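Local coordinates for protein lipocalin (Argas monolakensis, PDB 3BRN) that binds serotonin inside a lipocalin beta barrel and probably serves the soft tick as a biogenic amine-binding protein, at residues P38-P46 against F58-I69; V77-T85 against S92-S100. All blocks are in the same frame, centred on the assembly; numbering follows the deposited sequence.

How the contacts relate
Both contacts are antiparallel strand pairings in the wall of one lipocalin barrel, and both send side chains onto the same serotonin. Contact 1 (38-46 with 58-69) and contact 2 (77-85 with 92-100) have centres about 19 Å apart and share strand 67-78, which neighbours strand 55-64 of the first and strand 81-85 of the second. They meet directly where Phe58 CZ packs on Val84 CG2, 4.0 Å away. Each is partly buried, with apolar residues turned to the ligand. Away from it they differ: contact 1 relies on a tyrosine, a methionine and a disulfide cysteine, whereas contact 2 has threonines lying beside charged side chains, with a clear bond from Lys81 to Thr96.

Contact 1 of 2, residues P38-P46 against F58-I69; sequences PECAYVLVP and FTYGKLQNGQMI. With SRO (serotonin), chain C.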
loop_
_atom_site.group_PDB
_atom_site.type_symbol
_atom_site.label_atom_id
_atom_site.label_comp_id
_atom_site.label_asym_id
_atom_site.label_seq_id
_atom_site.Cartn_x
_atom_site.Cartn_y
_atom_site.Cartn_z
ATOM N N PRO A 38 -6.021 -4.541 10.833
ATOM C CA PRO A 38 -5.016 -5.272 11.614
ATOM C C PRO A 38 -3.701 -4.491 11.731
ATOM O O PRO A 38 -3.272 -3.862 10.769
ATOM C CB PRO A 38 -4.801 -6.554 10.800
ATOM C CG PRO A 38 -5.982 -6.655 9.885
ATOM C CD PRO A 38 -6.413 -5.255 9.608
ATOM N N GLU A 39 -3.118 -4.467 12.928
ATOM C CA GLU A 39 -1.822 -3.829 13.158
ATOM C C GLU A 39 -0.774 -4.443 12.236
ATOM O O GLU A 39 -0.824 -5.638 11.948
ATOM C CB GLU A 39 -1.390 -4.036 14.628
ATOM C CG GLU A 39 -1.601 -5.470 15.121
ATOM C CD GLU A 39 -0.943 -5.794 16.478
ATOM O OE1 GLU A 39 -0.689 -4.879 17.304
ATOM O OE2 GLU A 39 -0.731 -7.002 16.733
ATOM N N CYS A 40 0.137 -3.609 11.741
ATOM C CA CYS A 40 1.288 -4.054 10.941
ATOM C C CYS A 40 0.917 -4.754 9.641
ATOM O O CYS A 40 1.671 -5.607 9.153
ATOM C CB CYS A 40 2.232 -4.941 11.763
ATOM S SG CYS A 40 2.635 -4.320 13.419
ATOM N N ALA A 41 -0.214 -4.360 9.057
ATOM C CA ALA A 41 -0.669 -4.922 7.787
ATOM C C ALA A 41 0.332 -4.554 6.695
ATOM O O ALA A 41 0.880 -3.453 6.701
ATOM C CB ALA A 41 -2.072 -4.397 7.444
ATOM N N TYR A 42 0.660 -5.504 5.823
ATOM C CA TYR A 42 1.665 -5.251 4.793
ATOM C C TYR A 42 1.442 -6.134 3.568
ATOM O O TYR A 42 0.632 -7.047 3.588
ATOM C CB TYR A 42 3.074 -5.541 5.332
ATOM C CG TYR A 42 3.368 -7.034 5.421
ATOM C CD1 TYR A 42 2.982 -7.771 6.543
ATOM C CD2 TYR A 42 3.974 -7.716 4.359
ATOM C CE1 TYR A 42 3.192 -9.141 6.610
ATOM C CE2 TYR A 42 4.190 -9.105 4.417
ATOM C CZ TYR A 42 3.758 -9.809 5.537
ATOM O OH TYR A 42 3.957 -11.175 5.638
ATOM N N VAL A 43 2.034 -5.718 2.457
ATOM C CA VAL A 43 2.099 -6.533 1.259
ATOM C C VAL A 43 3.570 -6.620 0.906
ATOM O O VAL A 43 4.343 -5.743 1.282
ATOM C CB VAL A 43 1.343 -5.884 0.058
ATOM C CG1 VAL A 43 -0.147 -5.863 0.306
ATOM C CG2 VAL A 43 1.889 -4.473 -0.261
ATOM N N LEU A 44 3.964 -7.712 0.247
ATOM C CA LEU A 44 5.296 -7.810 -0.334
ATOM C C LEU A 44 5.160 -7.556 -1.831
ATOM O O LEU A 44 4.171 -7.977 -2.436
ATOM C CB LEU A 44 5.877 -9.218 -0.118
ATOM C CG LEU A 44 6.308 -9.614 1.302
ATOM C CD1 LEU A 44 7.057 -10.959 1.272
ATOM C CD2 LEU A 44 7.204 -8.550 1.897
ATOM N N VAL A 45 6.144 -6.886 -2.432
ATOM C CA VAL A 45 6.159 -6.741 -3.893
ATOM C C VAL A 45 6.241 -8.141 -4.548
ATOM O O VAL A 45 6.797 -9.066 -3.951
ATOM C CB VAL A 45 7.311 -5.816 -4.380
ATOM C CG1 VAL A 45 7.384 -4.551 -3.536
ATOM C CG2 VAL A 45 8.651 -6.559 -4.403
ATOM N N PRO A 46 5.515 -8.352 -5.663
ATOM C CA PRO A 46 5.437 -9.704 -6.225
ATOM C C PRO A 46 6.825 -10.231 -6.555
ATOM O O PRO A 46 7.761 -9.443 -6.737
ATOM C CB PRO A 46 4.620 -9.507 -7.506
ATOM C CG PRO A 46 3.847 -8.265 -7.256
ATOM C CD PRO A 46 4.753 -7.387 -6.470
ATOM N N PHE A 58 0.867 -12.555 -4.870
ATOM C CA PHE A 58 1.656 -11.728 -3.976
ATOM C C PHE A 58 1.357 -12.134 -2.552
ATOM O O PHE A 58 0.332 -12.758 -2.281
ATOM C CB PHE A 58 1.367 -10.233 -4.180
ATOM C CG PHE A 58 0.023 -9.799 -3.671
ATOM C CD1 PHE A 58 -1.125 -10.087 -4.386
ATOM C CD2 PHE A 58 -0.091 -9.101 -2.479
ATOM C CE1 PHE A 58 -2.357 -9.752 -3.895
ATOM C CE2 PHE A 58 -1.319 -8.742 -1.989
ATOM C CZ PHE A 58 -2.463 -9.040 -2.712
ATOM N N THR A 59 2.329 -11.912 -1.682
ATOM C CA THR A 59 2.185 -12.227 -0.265
ATOM C C THR A 59 1.723 -10.987 0.495
ATOM O O THR A 59 2.110 -9.865 0.162
ATOM C CB THR A 59 3.512 -12.720 0.323
ATOM O OG1 THR A 59 3.984 -13.845 -0.436
ATOM C CG2 THR A 59 3.354 -13.122 1.800
ATOM N N TYR A 60 0.855 -11.202 1.474
ATOM C CA TYR A 60 0.379 -10.139 2.342
ATOM C C TYR A 60 0.194 -10.704 3.737
ATOM O O TYR A 60 0.251 -11.929 3.945
ATOM C CB TYR A 60 -0.932 -9.558 1.825
ATOM C CG TYR A 60 -2.124 -10.457 2.016
ATOM C CD1 TYR A 60 -2.435 -11.431 1.080
ATOM C CD2 TYR A 60 -2.976 -10.299 3.114
ATOM C CE1 TYR A 60 -3.521 -12.266 1.252
ATOM C CE2 TYR A 60 -4.080 -11.121 3.282
ATOM C CZ TYR A 60 -4.342 -12.109 2.345
ATOM O OH TYR A 60 -5.454 -12.922 2.470
ATOM N N GLY A 61 0.145 -9.823 4.720
ATOM C CA GLY A 61 0.084 -10.294 6.085
ATOM C C GLY A 61 -0.121 -9.209 7.102
ATOM O O GLY A 61 -0.570 -8.106 6.792
ATOM N N LYS A 62 0.220 -9.544 8.332
ATOM C CA LYS A 62 -0.044 -8.684 9.456
ATOM C C LYS A 62 0.594 -9.358 10.666
ATOM O O LYS A 62 1.024 -10.516 10.585
ATOM C CB LYS A 62 -1.552 -8.575 9.651
ATOM C CG LYS A 62 -2.201 -9.881 10.084
ATOM C CD LYS A 62 -3.649 -9.659 10.468
ATOM C CE LYS A 62 -4.475 -10.914 10.271
ATOM N NZ LYS A 62 -5.929 -10.618 10.421
ATOM N N LEU A 63 0.703 -8.615 11.761
ATOM C CA LEU A 63 1.293 -9.136 12.985
ATOM C C LEU A 63 0.318 -10.047 13.713
ATOM O O LEU A 63 -0.865 -9.729 13.861
ATOM C CB LEU A 63 1.726 -7.996 13.903
ATOM C CG LEU A 63 2.349 -8.415 15.235
ATOM C CD1 LEU A 63 3.576 -9.277 14.967
ATOM C CD2 LEU A 63 2.704 -7.185 16.051
ATOM N N GLN A 64 0.829 -11.180 14.187
ATOM C CA GLN A 64 -0.007 -12.132 14.885
ATOM C C GLN A 64 0.957 -12.896 15.775
ATOM O O GLN A 64 1.906 -13.512 15.293
ATOM C CB GLN A 64 -0.833 -12.953 13.898
ATOM C CG GLN A 64 -2.217 -13.331 14.426
ATOM C CD GLN A 64 -2.970 -14.259 13.487
ATOM O OE1 GLN A 64 -3.923 -13.849 12.817
ATOM N NE2 GLN A 64 -2.516 -15.504 13.398
ATOM N N ASN A 65 0.725 -12.801 17.082
ATOM C CA ASN A 65 1.482 -13.563 18.056
ATOM C C ASN A 65 2.986 -13.372 17.963
ATOM O O ASN A 65 3.761 -14.330 18.080
ATOM C CB ASN A 65 1.106 -15.035 17.885
ATOM C CG ASN A 65 -0.349 -15.301 18.219
ATOM O OD1 ASN A 65 -0.840 -14.880 19.270
ATOM N ND2 ASN A 65 -1.055 -15.982 17.317
ATOM N N GLY A 66 3.392 -12.126 17.738
ATOM C CA GLY A 66 4.803 -11.775 17.690
ATOM C C GLY A 66 5.438 -12.007 16.332
ATOM O O GLY A 66 6.569 -11.577 16.092
ATOM N N GLN A 67 4.686 -12.617 15.419
ATOM C CA GLN A 67 5.208 -12.907 14.084
ATOM C C GLN A 67 4.390 -12.343 12.926
ATOM O O GLN A 67 3.169 -12.223 13.008
ATOM C CB GLN A 67 5.405 -14.409 13.905
ATOM C CG GLN A 67 6.394 -15.002 14.888
ATOM C CD GLN A 67 6.737 -16.425 14.550
ATOM O OE1 GLN A 67 5.767 -17.151 14.004
ATOM N NE2 GLN A 67 7.883 -16.850 14.702
ATOM N N MET A 68 5.078 -12.006 11.840
ATOM C CA MET A 68 4.415 -11.569 10.608
ATOM C C MET A 68 3.934 -12.801 9.853
ATOM O O MET A 68 4.751 -13.580 9.351
ATOM C CB MET A 68 5.400 -10.807 9.715
ATOM C CG MET A 68 5.885 -9.478 10.261
ATOM S SD MET A 68 4.501 -8.370 10.585
ATOM C CE MET A 68 4.977 -6.904 9.662
ATOM N N ILE A 69 2.620 -12.995 9.779
ATOM C CA ILE A 69 2.080 -14.123 9.022
ATOM C C ILE A 69 2.003 -13.786 7.540
ATOM O O ILE A 69 1.770 -12.626 7.164
ATOM C CB ILE A 69 0.676 -14.545 9.502
ATOM C CG1 ILE A 69 -0.329 -13.424 9.242
ATOM C CG2 ILE A 69 0.708 -15.003 10.970
ATOM C CD1 ILE A 69 -1.780 -13.866 9.280
HETATM O OH SRO C . 0.075 -6.080 -4.311
HETATM C CZ3 SRO C . -0.637 -5.050 -3.745
HETATM C CH2 SRO C . -2.005 -5.239 -3.568
HETATM C CZ2 SRO C . -2.765 -4.282 -2.891
HETATM C CE2 SRO C . -2.110 -3.130 -2.481
HETATM N NE1 SRO C . -2.501 -1.984 -1.869
HETATM C CD1 SRO C . -1.424 -1.186 -1.682
HETATM C CG SRO C . -0.303 -1.818 -2.220
HETATM C CD2 SRO C . -0.753 -3.031 -2.737
HETATM C CE3 SRO C . -0.057 -3.959 -3.344
HETATM C CB SRO C . 1.098 -1.258 -2.264
HETATM C CA SRO C . 1.517 -0.974 -3.720
HETATM N NZ SRO C . 2.933 -0.594 -3.732
#
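Tyr42 and Gly61 form an antiparallel hydrogen-bonded pair, with N-O distances of 3.0 Å both from Tyr42 N to Gly61 O and from Gly61 N to Tyr42 O, and the axes of strands 42-44 and 58-64 run at 156°. Leu44 N adds a nearly straight bond to Thr59 O (174° at the hydrogen), whereas the one from Leu63 N to Glu39 O is weak. The Tyr42 ring lies over the side-chain-less Gly61, whose N sits 3.6 Å above the ring plane, offset toward the rim. With CG between the backbone N and carbonyl carbon (chi1 76°), the ring reaches across strand 58-64, and its OH donates to Ile69 O (3.0 Å) on strand 67-78 from above the carbonyl plane. Met68 makes an oblique Met-aromatic contact with this ring, its bent chain bringing CE to 3.8 Å from Tyr42 CD1. Cys40, in a disulfide with Cys153, packs its CB on Leu63 CB and on Met68 CE. On the ligand side, Val43 divides its branches: CG1 touches Phe58 CE2, while CG2 lies 3.7 Å from CE3 of serotonin. The serotonin OH stands over one face of the Phe58 ring, 3.5 Å above its plane. The hairpin therefore presents an apolar surface to the indole, while on the other side the Tyr42 hydroxyl adds a side-chain bond from strand 42-44, across strand 58-64, to strand 67-78.

Contact 2 of 2, residues V77-T85 against S92-S100; sequences VNGDKIEVT and SGTTTVLFS. With SRO (serotonin), chain C.
Ile82 and Thr95 form a hydrogen-bonded pair of two antiparallel strands in the lipocalin barrel wall, 81-85 and 93-97, whose axes approach to 4.6 Å at an angle of 157°. Among the backbone bonds, Ile82 N to Thr95 O and Thr95 N to Ile82 O are both 2.7 Å and nearly along the C=O axis. Val84 and Gly93 also exchange two bonds, but with the donors well off the carbonyl plane. Val97 N extends the register to Asp80 O, in the carbonyl plane, next to the type II' turn 78-81 that leads into strand 81-85.

Apolar contacts occupy the face carrying Ile82, Val84 and Thr95. Ile82 CG2, anti to the backbone N, lies 3.7 Å from CH2 of serotonin, and Val84 CG2 meets the same ligand atom at 3.8 Å. The other branch of Ile82 turns elsewhere, its CD1 packing on Val97 CG2. Met108 of strand 105-109 touches Ile82, Thr95 and Val97, continuing the pocket lining onto the next strand.

Lys81, Glu83, Thr94 and Thr96 make the polar contacts of the opposite face. Glu83 bends at chi2, bringing its carboxylate back across Thr94 and OE2 beside the Gly93 backbone; its OE1 and Thr94 OG1 are modelled too close for their bond to be certain. At the turn, Asp80 OD2 makes a van der Waals approach to Thr96 CG2 at 3.5 Å. Lys81, also bent at chi2 (-60°), lies alongside Thr96 and donates from NZ to Thr96 OG1 at 2.8 Å.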
loop_
_atom_site.group_PDB
_atom_site.type_symbol
_atom_site.label_atom_id
_atom_site.label_comp_id
_atom_site.label_asym_id
_atom_site.label_seq_id
_atom_site.Cartn_x
_atom_site.Cartn_y
_atom_site.Cartn_z
ATOM N N VAL A 77 -3.203 -5.792 -12.536
ATOM C CA VAL A 77 -2.972 -4.358 -12.690
ATOM C C VAL A 77 -3.383 -3.827 -14.060
ATOM O O VAL A 77 -2.958 -4.351 -15.088
ATOM C CB VAL A 77 -1.495 -4.000 -12.406
ATOM C CG1 VAL A 77 -1.192 -4.126 -10.900
ATOM C CG2 VAL A 77 -0.577 -4.907 -13.185
ATOM N N ASN A 78 -4.219 -2.789 -14.058
ATOM C CA ASN A 78 -4.631 -2.087 -15.277
ATOM C C ASN A 78 -4.781 -0.576 -15.018
ATOM O O ASN A 78 -5.528 -0.177 -14.138
ATOM C CB ASN A 78 -5.963 -2.657 -15.796
ATOM C CG ASN A 78 -5.872 -4.141 -16.162
ATOM O OD1 ASN A 78 -5.397 -4.429 -17.372
ATOM N ND2 ASN A 78 -6.293 -5.006 -15.394
ATOM N N GLY A 79 -4.149 0.258 -15.838
ATOM C CA GLY A 79 -4.238 1.711 -15.631
ATOM C C GLY A 79 -3.865 1.997 -14.190
ATOM O O GLY A 79 -2.964 1.365 -13.663
ATOM N N ASP A 80 -4.688 2.771 -13.492
ATOM C CA ASP A 80 -4.446 3.041 -12.077
ATOM C C ASP A 80 -5.139 2.084 -11.111
ATOM O O ASP A 80 -5.197 2.352 -9.907
ATOM C CB ASP A 80 -4.794 4.500 -11.731
ATOM C CG ASP A 80 -6.268 4.821 -11.942
ATOM O OD1 ASP A 80 -7.001 3.949 -12.449
ATOM O OD2 ASP A 80 -6.689 5.963 -11.635
ATOM N N LYS A 81 -5.574 0.930 -11.609
ATOM C CA LYS A 81 -6.297 -0.035 -10.776
ATOM C C LYS A 81 -5.457 -1.228 -10.322
ATOM O O LYS A 81 -4.822 -1.903 -11.133
ATOM C CB LYS A 81 -7.544 -0.555 -11.496
ATOM C CG LYS A 81 -8.507 0.524 -11.935
ATOM C CD LYS A 81 -9.017 1.316 -10.753
ATOM C CE LYS A 81 -9.810 2.530 -11.250
ATOM N NZ LYS A 81 -10.609 3.124 -10.145
ATOM N N ILE A 82 -5.461 -1.469 -9.014
ATOM C CA ILE A 82 -4.905 -2.689 -8.425
ATOM C C ILE A 82 -6.085 -3.535 -7.967
ATOM O O ILE A 82 -6.850 -3.126 -7.089
ATOM C CB ILE A 82 -4.007 -2.383 -7.197
ATOM C CG1 ILE A 82 -2.778 -1.567 -7.619
ATOM C CG2 ILE A 82 -3.557 -3.690 -6.494
ATOM C CD1 ILE A 82 -1.994 -0.996 -6.438
ATOM N N GLU A 83 -6.331 -4.623 -8.689
ATOM C CA GLU A 83 -7.484 -5.475 -8.416
ATOM C C GLU A 83 -7.054 -6.740 -7.702
ATOM O O GLU A 83 -6.255 -7.513 -8.227
ATOM C CB GLU A 83 -8.203 -5.835 -9.718
ATOM C CG GLU A 83 -9.401 -6.751 -9.510
ATOM C CD GLU A 83 -10.535 -6.073 -8.758
ATOM O OE1 GLU A 83 -10.761 -4.869 -8.990
ATOM O OE2 GLU A 83 -11.218 -6.752 -7.964
ATOM N N VAL A 84 -7.546 -6.923 -6.480
ATOM C CA VAL A 84 -7.118 -8.027 -5.650
ATOM C C VAL A 84 -8.240 -9.061 -5.521
ATOM O O VAL A 84 -9.421 -8.695 -5.446
ATOM C CB VAL A 84 -6.664 -7.560 -4.242
ATOM C CG1 VAL A 84 -6.531 -8.750 -3.307
ATOM C CG2 VAL A 84 -5.348 -6.815 -4.331
ATOM N N THR A 85 -7.873 -10.324 -5.730
ATOM C CA THR A 85 -8.811 -11.447 -5.623
ATOM C C THR A 85 -8.230 -12.526 -4.713
ATOM O O THR A 85 -7.052 -12.874 -4.819
ATOM C CB THR A 85 -9.127 -12.062 -7.023
ATOM O OG1 THR A 85 -7.938 -12.101 -7.813
ATOM C CG2 THR A 85 -10.125 -11.236 -7.747
ATOM N N SER A 92 -9.337 -7.586 -0.683
ATOM C CA SER A 92 -9.953 -7.967 -1.957
ATOM C C SER A 92 -10.801 -6.855 -2.550
ATOM O O SER A 92 -11.415 -6.067 -1.832
ATOM C CB SER A 92 -10.765 -9.263 -1.823
ATOM O OG SER A 92 -9.910 -10.352 -1.504
ATOM N N GLY A 93 -10.779 -6.747 -3.875
ATOM C CA GLY A 93 -11.513 -5.700 -4.553
ATOM C C GLY A 93 -10.571 -4.697 -5.201
ATOM O O GLY A 93 -9.354 -4.909 -5.245
ATOM N N THR A 94 -11.112 -3.549 -5.578
ATOM C CA THR A 94 -10.362 -2.601 -6.393
ATOM C C THR A 94 -9.703 -1.486 -5.574
ATOM O O THR A 94 -10.370 -0.688 -4.923
ATOM C CB THR A 94 -11.256 -1.995 -7.486
ATOM O OG1 THR A 94 -11.921 -3.052 -8.187
ATOM C CG2 THR A 94 -10.424 -1.181 -8.479
ATOM N N THR A 95 -8.381 -1.450 -5.610
ATOM C CA THR A 95 -7.631 -0.351 -5.018
ATOM C C THR A 95 -7.168 0.581 -6.148
ATOM O O THR A 95 -6.661 0.118 -7.164
ATOM C CB THR A 95 -6.409 -0.913 -4.288
ATOM O OG1 THR A 95 -6.832 -1.605 -3.108
ATOM C CG2 THR A 95 -5.427 0.193 -3.926
ATOM N N THR A 96 -7.330 1.894 -5.972
ATOM C CA THR A 96 -6.937 2.853 -7.002
ATOM C C THR A 96 -5.715 3.635 -6.520
ATOM O O THR A 96 -5.714 4.170 -5.419
ATOM C CB THR A 96 -8.079 3.872 -7.313
ATOM O OG1 THR A 96 -9.273 3.163 -7.638
ATOM C CG2 THR A 96 -7.712 4.799 -8.486
ATOM N N VAL A 97 -4.723 3.770 -7.387
ATOM C CA VAL A 97 -3.540 4.550 -7.042
ATOM C C VAL A 97 -3.808 6.033 -7.299
ATOM O O VAL A 97 -3.998 6.425 -8.436
ATOM C CB VAL A 97 -2.311 4.096 -7.830
ATOM C CG1 VAL A 97 -1.061 4.775 -7.279
ATOM C CG2 VAL A 97 -2.173 2.565 -7.774
ATOM N N LEU A 98 -3.897 6.832 -6.236
ATOM C CA LEU A 98 -4.169 8.265 -6.392
ATOM C C LEU A 98 -2.858 9.001 -6.599
ATOM O O LEU A 98 -2.831 10.085 -7.152
ATOM C CB LEU A 98 -4.878 8.806 -5.151
ATOM C CG LEU A 98 -6.169 8.062 -4.798
ATOM C CD1 LEU A 98 -6.764 8.718 -3.580
ATOM C CD2 LEU A 98 -7.134 8.099 -5.999
ATOM N N PHE A 99 -1.792 8.457 -6.023
ATOM C CA PHE A 99 -0.463 9.018 -6.185
ATOM C C PHE A 99 0.602 7.998 -5.808
ATOM O O PHE A 99 0.400 7.176 -4.933
ATOM C CB PHE A 99 -0.302 10.294 -5.344
ATOM C CG PHE A 99 1.102 10.832 -5.319
ATOM C CD1 PHE A 99 1.545 11.710 -6.299
ATOM C CD2 PHE A 99 1.975 10.469 -4.307
ATOM C CE1 PHE A 99 2.846 12.193 -6.287
ATOM C CE2 PHE A 99 3.279 10.932 -4.303
ATOM C CZ PHE A 99 3.706 11.814 -5.280
ATOM N N SER A 100 1.752 8.050 -6.468
ATOM C CA SER A 100 2.842 7.156 -6.091
ATOM C C SER A 100 4.133 7.726 -6.633
ATOM O O SER A 100 4.102 8.481 -7.599
ATOM C CB SER A 100 2.611 5.773 -6.692
ATOM O OG SER A 100 3.598 4.860 -6.247
HETATM O OH SRO C . 0.075 -6.080 -4.311
HETATM C CZ3 SRO C . -0.637 -5.050 -3.745
HETATM C CH2 SRO C . -2.005 -5.239 -3.568
HETATM C CZ2 SRO C . -2.765 -4.282 -2.891
HETATM C CE2 SRO C . -2.110 -3.130 -2.481
HETATM N NE1 SRO C . -2.501 -1.984 -1.869
HETATM C CD1 SRO C . -1.424 -1.186 -1.682
HETATM C CG SRO C . -0.303 -1.818 -2.220
HETATM C CD2 SRO C . -0.753 -3.031 -2.737
HETATM C CE3 SRO C . -0.057 -3.959 -3.344
HETATM C CB SRO C . 1.098 -1.258 -2.264
HETATM C CA SRO C . 1.517 -0.974 -3.720
HETATM N NZ SRO C . 2.933 -0.594 -3.732
HETATM O O HOH W 1 -5.270 7.579 -10.319
#